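Local coordinates for protein probable uracil-DNA glycosylase (Acanthamoeba polyphaga mimivirus, PDB 5X55) that belongs to the uracil-DNA glycosylase superfamily and is probably a uracil-DNA glycosylase encoded by a giant virus, at residues A[128-138]-A[169-180]. Residues are numbered along the deposited sequence; the frame is centred on the assembly and turned at random.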
loop_
_atom_site.group_PDB
_atom_site.type_symbol
_atom_site.label_atom_id
_atom_site.label_comp_id
_atom_site.label_asym_id
_atom_site.label_seq_id
_atom_site.Cartn_x
_atom_site.Cartn_y
_atom_site.Cartn_z
ATOM N N LEU A 128 14.223 7.533 6.629
ATOM C CA LEU A 128 12.820 7.747 6.322
ATOM C C LEU A 128 11.896 6.846 7.134
ATOM O O LEU A 128 10.674 6.910 6.967
ATOM C CB LEU A 128 12.599 7.528 4.823
ATOM C CG LEU A 128 13.545 8.409 4.014
ATOM C CD1 LEU A 128 13.368 8.157 2.537
ATOM C CD2 LEU A 128 13.313 9.882 4.370
ATOM N N LEU A 129 12.449 6.034 8.021
ATOM C CA LEU A 129 11.686 5.097 8.839
ATOM C C LEU A 129 11.705 5.577 10.290
ATOM O O LEU A 129 12.702 5.399 10.992
ATOM C CB LEU A 129 12.284 3.707 8.694
ATOM C CG LEU A 129 11.538 2.577 9.381
ATOM C CD1 LEU A 129 10.158 2.404 8.760
ATOM C CD2 LEU A 129 12.391 1.339 9.245
ATOM N N PHE A 130 10.591 6.165 10.744
ATOM C CA PHE A 130 10.485 6.789 12.067
ATOM C C PHE A 130 9.908 5.871 13.144
ATOM O O PHE A 130 9.757 6.309 14.292
ATOM C CB PHE A 130 9.618 8.056 11.987
ATOM C CG PHE A 130 9.864 8.892 10.752
ATOM C CD1 PHE A 130 11.169 9.181 10.325
ATOM C CD2 PHE A 130 8.796 9.371 10.001
ATOM C CE1 PHE A 130 11.407 9.962 9.179
ATOM C CE2 PHE A 130 9.020 10.147 8.838
ATOM C CZ PHE A 130 10.331 10.442 8.428
ATOM N N ARG A 131 9.560 4.626 12.813
ATOM C CA ARG A 131 8.890 3.746 13.768
ATOM C C ARG A 131 9.850 2.644 14.207
ATOM O O ARG A 131 10.183 1.761 13.399
ATOM C CB ARG A 131 7.615 3.157 13.152
ATOM C CG ARG A 131 6.812 2.224 14.046
ATOM C CD ARG A 131 6.084 2.953 15.201
ATOM N NE ARG A 131 4.992 3.798 14.734
ATOM C CZ ARG A 131 4.117 4.400 15.540
ATOM N NH1 ARG A 131 4.209 4.229 16.851
ATOM N NH2 ARG A 131 3.149 5.171 15.043
ATOM N N PRO A 132 10.299 2.647 15.474
ATOM C CA PRO A 132 11.386 1.739 15.895
ATOM C C PRO A 132 11.067 0.257 15.776
ATOM O O PRO A 132 11.993 -0.548 15.573
ATOM C CB PRO A 132 11.614 2.129 17.364
ATOM C CG PRO A 132 11.048 3.483 17.512
ATOM C CD PRO A 132 9.909 3.588 16.540
ATOM N N GLU A 133 9.798 -0.137 15.909
ATOM C CA GLU A 133 9.433 -1.549 15.773
ATOM C C GLU A 133 9.780 -2.147 14.406
ATOM O O GLU A 133 9.701 -3.369 14.257
ATOM C CB GLU A 133 7.934 -1.744 16.031
ATOM C CG GLU A 133 7.450 -1.329 17.433
ATOM C CD GLU A 133 7.154 0.165 17.569
ATOM O OE1 GLU A 133 7.791 0.974 16.866
ATOM O OE2 GLU A 133 6.270 0.533 18.381
ATOM N N TRP A 134 10.152 -1.336 13.409
ATOM C CA TRP A 134 10.549 -1.858 12.109
ATOM C C TRP A 134 12.059 -1.964 11.947
ATOM O O TRP A 134 12.518 -2.536 10.947
ATOM C CB TRP A 134 9.981 -0.984 10.979
ATOM C CG TRP A 134 8.496 -1.166 10.726
ATOM C CD1 TRP A 134 7.481 -0.350 11.147
ATOM C CD2 TRP A 134 7.870 -2.229 9.976
ATOM N NE1 TRP A 134 6.265 -0.840 10.709
ATOM C CE2 TRP A 134 6.479 -1.991 9.992
ATOM C CE3 TRP A 134 8.352 -3.358 9.306
ATOM C CZ2 TRP A 134 5.567 -2.846 9.368
ATOM C CZ3 TRP A 134 7.436 -4.207 8.665
ATOM C CH2 TRP A 134 6.064 -3.945 8.703
ATOM N N PHE A 135 12.842 -1.443 12.905
ATOM C CA PHE A 135 14.292 -1.396 12.719
ATOM C C PHE A 135 14.866 -2.798 12.539
ATOM O O PHE A 135 15.759 -3.007 11.708
ATOM C CB PHE A 135 14.961 -0.664 13.893
ATOM C CG PHE A 135 14.694 0.844 13.923
ATOM C CD1 PHE A 135 14.043 1.482 12.866
ATOM C CD2 PHE A 135 15.105 1.621 15.013
ATOM C CE1 PHE A 135 13.792 2.862 12.897
ATOM C CE2 PHE A 135 14.862 3.003 15.055
ATOM C CZ PHE A 135 14.204 3.627 13.999
ATOM N N ASP A 136 14.326 -3.782 13.261
ATOM C CA ASP A 136 14.788 -5.156 13.093
ATOM C C ASP A 136 14.585 -5.617 11.660
ATOM O O ASP A 136 15.528 -6.100 11.014
ATOM C CB ASP A 136 14.081 -6.086 14.084
ATOM C CG ASP A 136 14.679 -5.990 15.495
ATOM O OD1 ASP A 136 15.306 -4.949 15.805
ATOM O OD2 ASP A 136 14.530 -6.943 16.295
ATOM N N PHE A 137 13.378 -5.423 11.118
ATOM C CA PHE A 137 13.181 -5.766 9.717
ATOM C C PHE A 137 14.171 -5.008 8.853
ATOM O O PHE A 137 14.827 -5.595 7.982
ATOM C CB PHE A 137 11.747 -5.475 9.275
ATOM C CG PHE A 137 11.589 -5.391 7.787
ATOM C CD1 PHE A 137 11.611 -6.541 7.005
ATOM C CD2 PHE A 137 11.436 -4.171 7.167
ATOM C CE1 PHE A 137 11.471 -6.475 5.640
ATOM C CE2 PHE A 137 11.303 -4.093 5.801
ATOM C CZ PHE A 137 11.321 -5.257 5.028
ATOM N N PHE A 138 14.353 -3.717 9.132
ATOM C CA PHE A 138 15.231 -2.938 8.278
ATOM C C PHE A 138 16.673 -3.412 8.412
ATOM O O PHE A 138 17.405 -3.459 7.416
ATOM C CB PHE A 138 15.087 -1.447 8.588
ATOM C CG PHE A 138 15.199 -0.595 7.376
ATOM C CD1 PHE A 138 16.439 -0.228 6.882
ATOM C CD2 PHE A 138 14.065 -0.208 6.688
ATOM C CE1 PHE A 138 16.542 0.539 5.739
ATOM C CE2 PHE A 138 14.153 0.554 5.554
ATOM C CZ PHE A 138 15.391 0.927 5.072
ATOM N N GLU A 169 9.506 11.862 3.160
ATOM C CA GLU A 169 8.898 11.772 4.476
ATOM C C GLU A 169 7.583 11.007 4.447
ATOM O O GLU A 169 7.068 10.657 5.515
ATOM C CB GLU A 169 8.670 13.167 5.061
ATOM C CG GLU A 169 9.945 14.011 5.198
ATOM C CD GLU A 169 9.665 15.414 5.746
ATOM O OE1 GLU A 169 9.623 15.566 6.996
ATOM O OE2 GLU A 169 9.466 16.353 4.933
ATOM N N LEU A 170 7.037 10.729 3.261
ATOM C CA LEU A 170 5.851 9.889 3.129
ATOM C C LEU A 170 6.155 8.498 2.584
ATOM O O LEU A 170 5.244 7.665 2.517
ATOM C CB LEU A 170 4.828 10.569 2.228
ATOM C CG LEU A 170 4.429 11.962 2.672
ATOM C CD1 LEU A 170 3.445 12.548 1.667
ATOM C CD2 LEU A 170 3.814 11.865 4.055
ATOM N N LEU A 171 7.405 8.230 2.204
ATOM C CA LEU A 171 7.754 6.988 1.518
ATOM C C LEU A 171 7.288 5.748 2.278
ATOM O O LEU A 171 6.756 4.796 1.690
ATOM C CB LEU A 171 9.269 6.934 1.315
ATOM C CG LEU A 171 9.757 5.641 0.663
ATOM C CD1 LEU A 171 9.177 5.547 -0.737
ATOM C CD2 LEU A 171 11.274 5.584 0.644
ATOM N N PHE A 172 7.511 5.727 3.586
ATOM C CA PHE A 172 7.204 4.565 4.407
ATOM C C PHE A 172 6.019 4.848 5.333
ATOM O O PHE A 172 5.957 4.331 6.452
ATOM C CB PHE A 172 8.435 4.142 5.208
ATOM C CG PHE A 172 9.562 3.573 4.375
ATOM C CD1 PHE A 172 9.319 2.629 3.389
ATOM C CD2 PHE A 172 10.880 3.977 4.601
ATOM C CE1 PHE A 172 10.379 2.089 2.620
ATOM C CE2 PHE A 172 11.940 3.455 3.849
ATOM C CZ PHE A 172 11.681 2.495 2.854
ATOM N N ASN A 173 5.082 5.669 4.853
ATOM C CA ASN A 173 3.989 6.207 5.664
ATOM C C ASN A 173 3.231 5.123 6.426
ATOM O O ASN A 173 3.004 5.237 7.641
ATOM C CB ASN A 173 3.030 6.974 4.753
ATOM C CG ASN A 173 2.429 8.179 5.421
ATOM O OD1 ASN A 173 2.806 8.553 6.534
ATOM N ND2 ASN A 173 1.500 8.819 4.730
ATOM N N THR A 174 2.797 4.076 5.722
ATOM C CA THR A 174 2.005 3.039 6.378
ATOM C C THR A 174 2.801 2.339 7.471
ATOM O O THR A 174 2.251 2.007 8.527
ATOM C CB THR A 174 1.493 2.031 5.357
ATOM O OG1 THR A 174 0.814 2.738 4.314
ATOM C CG2 THR A 174 0.497 1.092 6.017
ATOM N N MET A 175 4.098 2.122 7.248
ATOM C CA MET A 175 4.945 1.512 8.278
ATOM C C MET A 175 5.180 2.460 9.441
ATOM O O MET A 175 5.314 2.017 10.584
ATOM C CB MET A 175 6.291 1.074 7.681
ATOM C CG MET A 175 6.138 -0.052 6.634
ATOM S SD MET A 175 7.486 -0.225 5.450
ATOM C CE MET A 175 8.791 -0.824 6.527
ATOM N N ASN A 176 5.244 3.762 9.173
ATOM C CA ASN A 176 5.424 4.707 10.264
ATOM C C ASN A 176 4.164 4.822 11.107
ATOM O O ASN A 176 4.254 5.098 12.309
ATOM C CB ASN A 176 5.868 6.061 9.711
ATOM C CG ASN A 176 7.318 6.027 9.228
ATOM O OD1 ASN A 176 8.156 5.380 9.854
ATOM N ND2 ASN A 176 7.610 6.692 8.106
ATOM N N VAL A 177 2.989 4.589 10.516
ATOM C CA VAL A 177 1.785 4.523 11.340
ATOM C C VAL A 177 1.709 3.195 12.086
ATOM O O VAL A 177 1.382 3.167 13.268
ATOM C CB VAL A 177 0.516 4.751 10.499
ATOM C CG1 VAL A 177 -0.710 4.543 11.375
ATOM C CG2 VAL A 177 0.496 6.132 9.898
ATOM N N LEU A 178 2.008 2.076 11.426
ATOM C CA LEU A 178 1.691 0.748 11.969
ATOM C C LEU A 178 2.923 -0.082 12.253
ATOM O O LEU A 178 3.566 -0.566 11.300
ATOM C CB LEU A 178 0.812 -0.029 11.002
ATOM C CG LEU A 178 -0.692 0.133 11.080
ATOM C CD1 LEU A 178 -1.325 -0.830 10.067
ATOM C CD2 LEU A 178 -1.121 -0.152 12.505
ATOM N N PRO A 179 3.271 -0.327 13.511
ATOM C CA PRO A 179 4.265 -1.356 13.795
ATOM C C PRO A 179 3.787 -2.696 13.296
ATOM O O PRO A 179 2.566 -2.954 13.208
ATOM C CB PRO A 179 4.389 -1.317 15.326
ATOM C CG PRO A 179 3.171 -0.628 15.801
ATOM C CD PRO A 179 2.786 0.334 14.735
ATOM N N PRO A 180 4.706 -3.595 12.920
ATOM C CA PRO A 180 4.281 -4.879 12.328
ATOM C C PRO A 180 3.350 -5.679 13.223
ATOM O O PRO A 180 2.431 -6.343 12.722
ATOM C CB PRO A 180 5.604 -5.619 12.081
ATOM C CG PRO A 180 6.632 -4.913 12.891
ATOM C CD PRO A 180 6.166 -3.494 13.090
HETATM O O HOH W 1 9.043 7.688 5.109
#
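The short helix 173-177 of the uracil-DNA glycosylase fold, with the prolines that follow it, is clasped by the loop leading into helix 135-142, through Trp134, Arg131 and the backbone around Leu128 and Phe130. The Trp134 indole is sandwiched: Pro180 CD lies over one face, 3.6 Å from the centroid of the five-membered ring, while CB and CE of Met175 cover the opposite face. Bending at chi3 (69°) folds the methionine methyl back over the indole, with SD farther above the six-membered ring in a Met-aromatic contact. At the ring edge, Trp134 NE1 donates to the carbonyl O of Leu178 (2.8 Å), the residue at which the chain leaves the helix.

Asn176 bridges two backbone groups of the loop: ND2 gives a long but nearly straight bond to Leu128 O (3.3 Å, 173°), and OD1 accepts from Phe130 N (2.7 Å), which lies above the carbonyl plane. A water also links Leu128 O to Phe172 N. The Arg131 guanidinium grips Asn176 O side-on, with NE (2.8 Å) and NH2 both donating to that one atom, which lies near the guanidinium plane.

Leu279 and Leu283 of helix 273-286 pack against Trp134, Phe252 of strand 251-255 touches Met175, and Ile98 of helix 98-102 meets Arg131 and Val177.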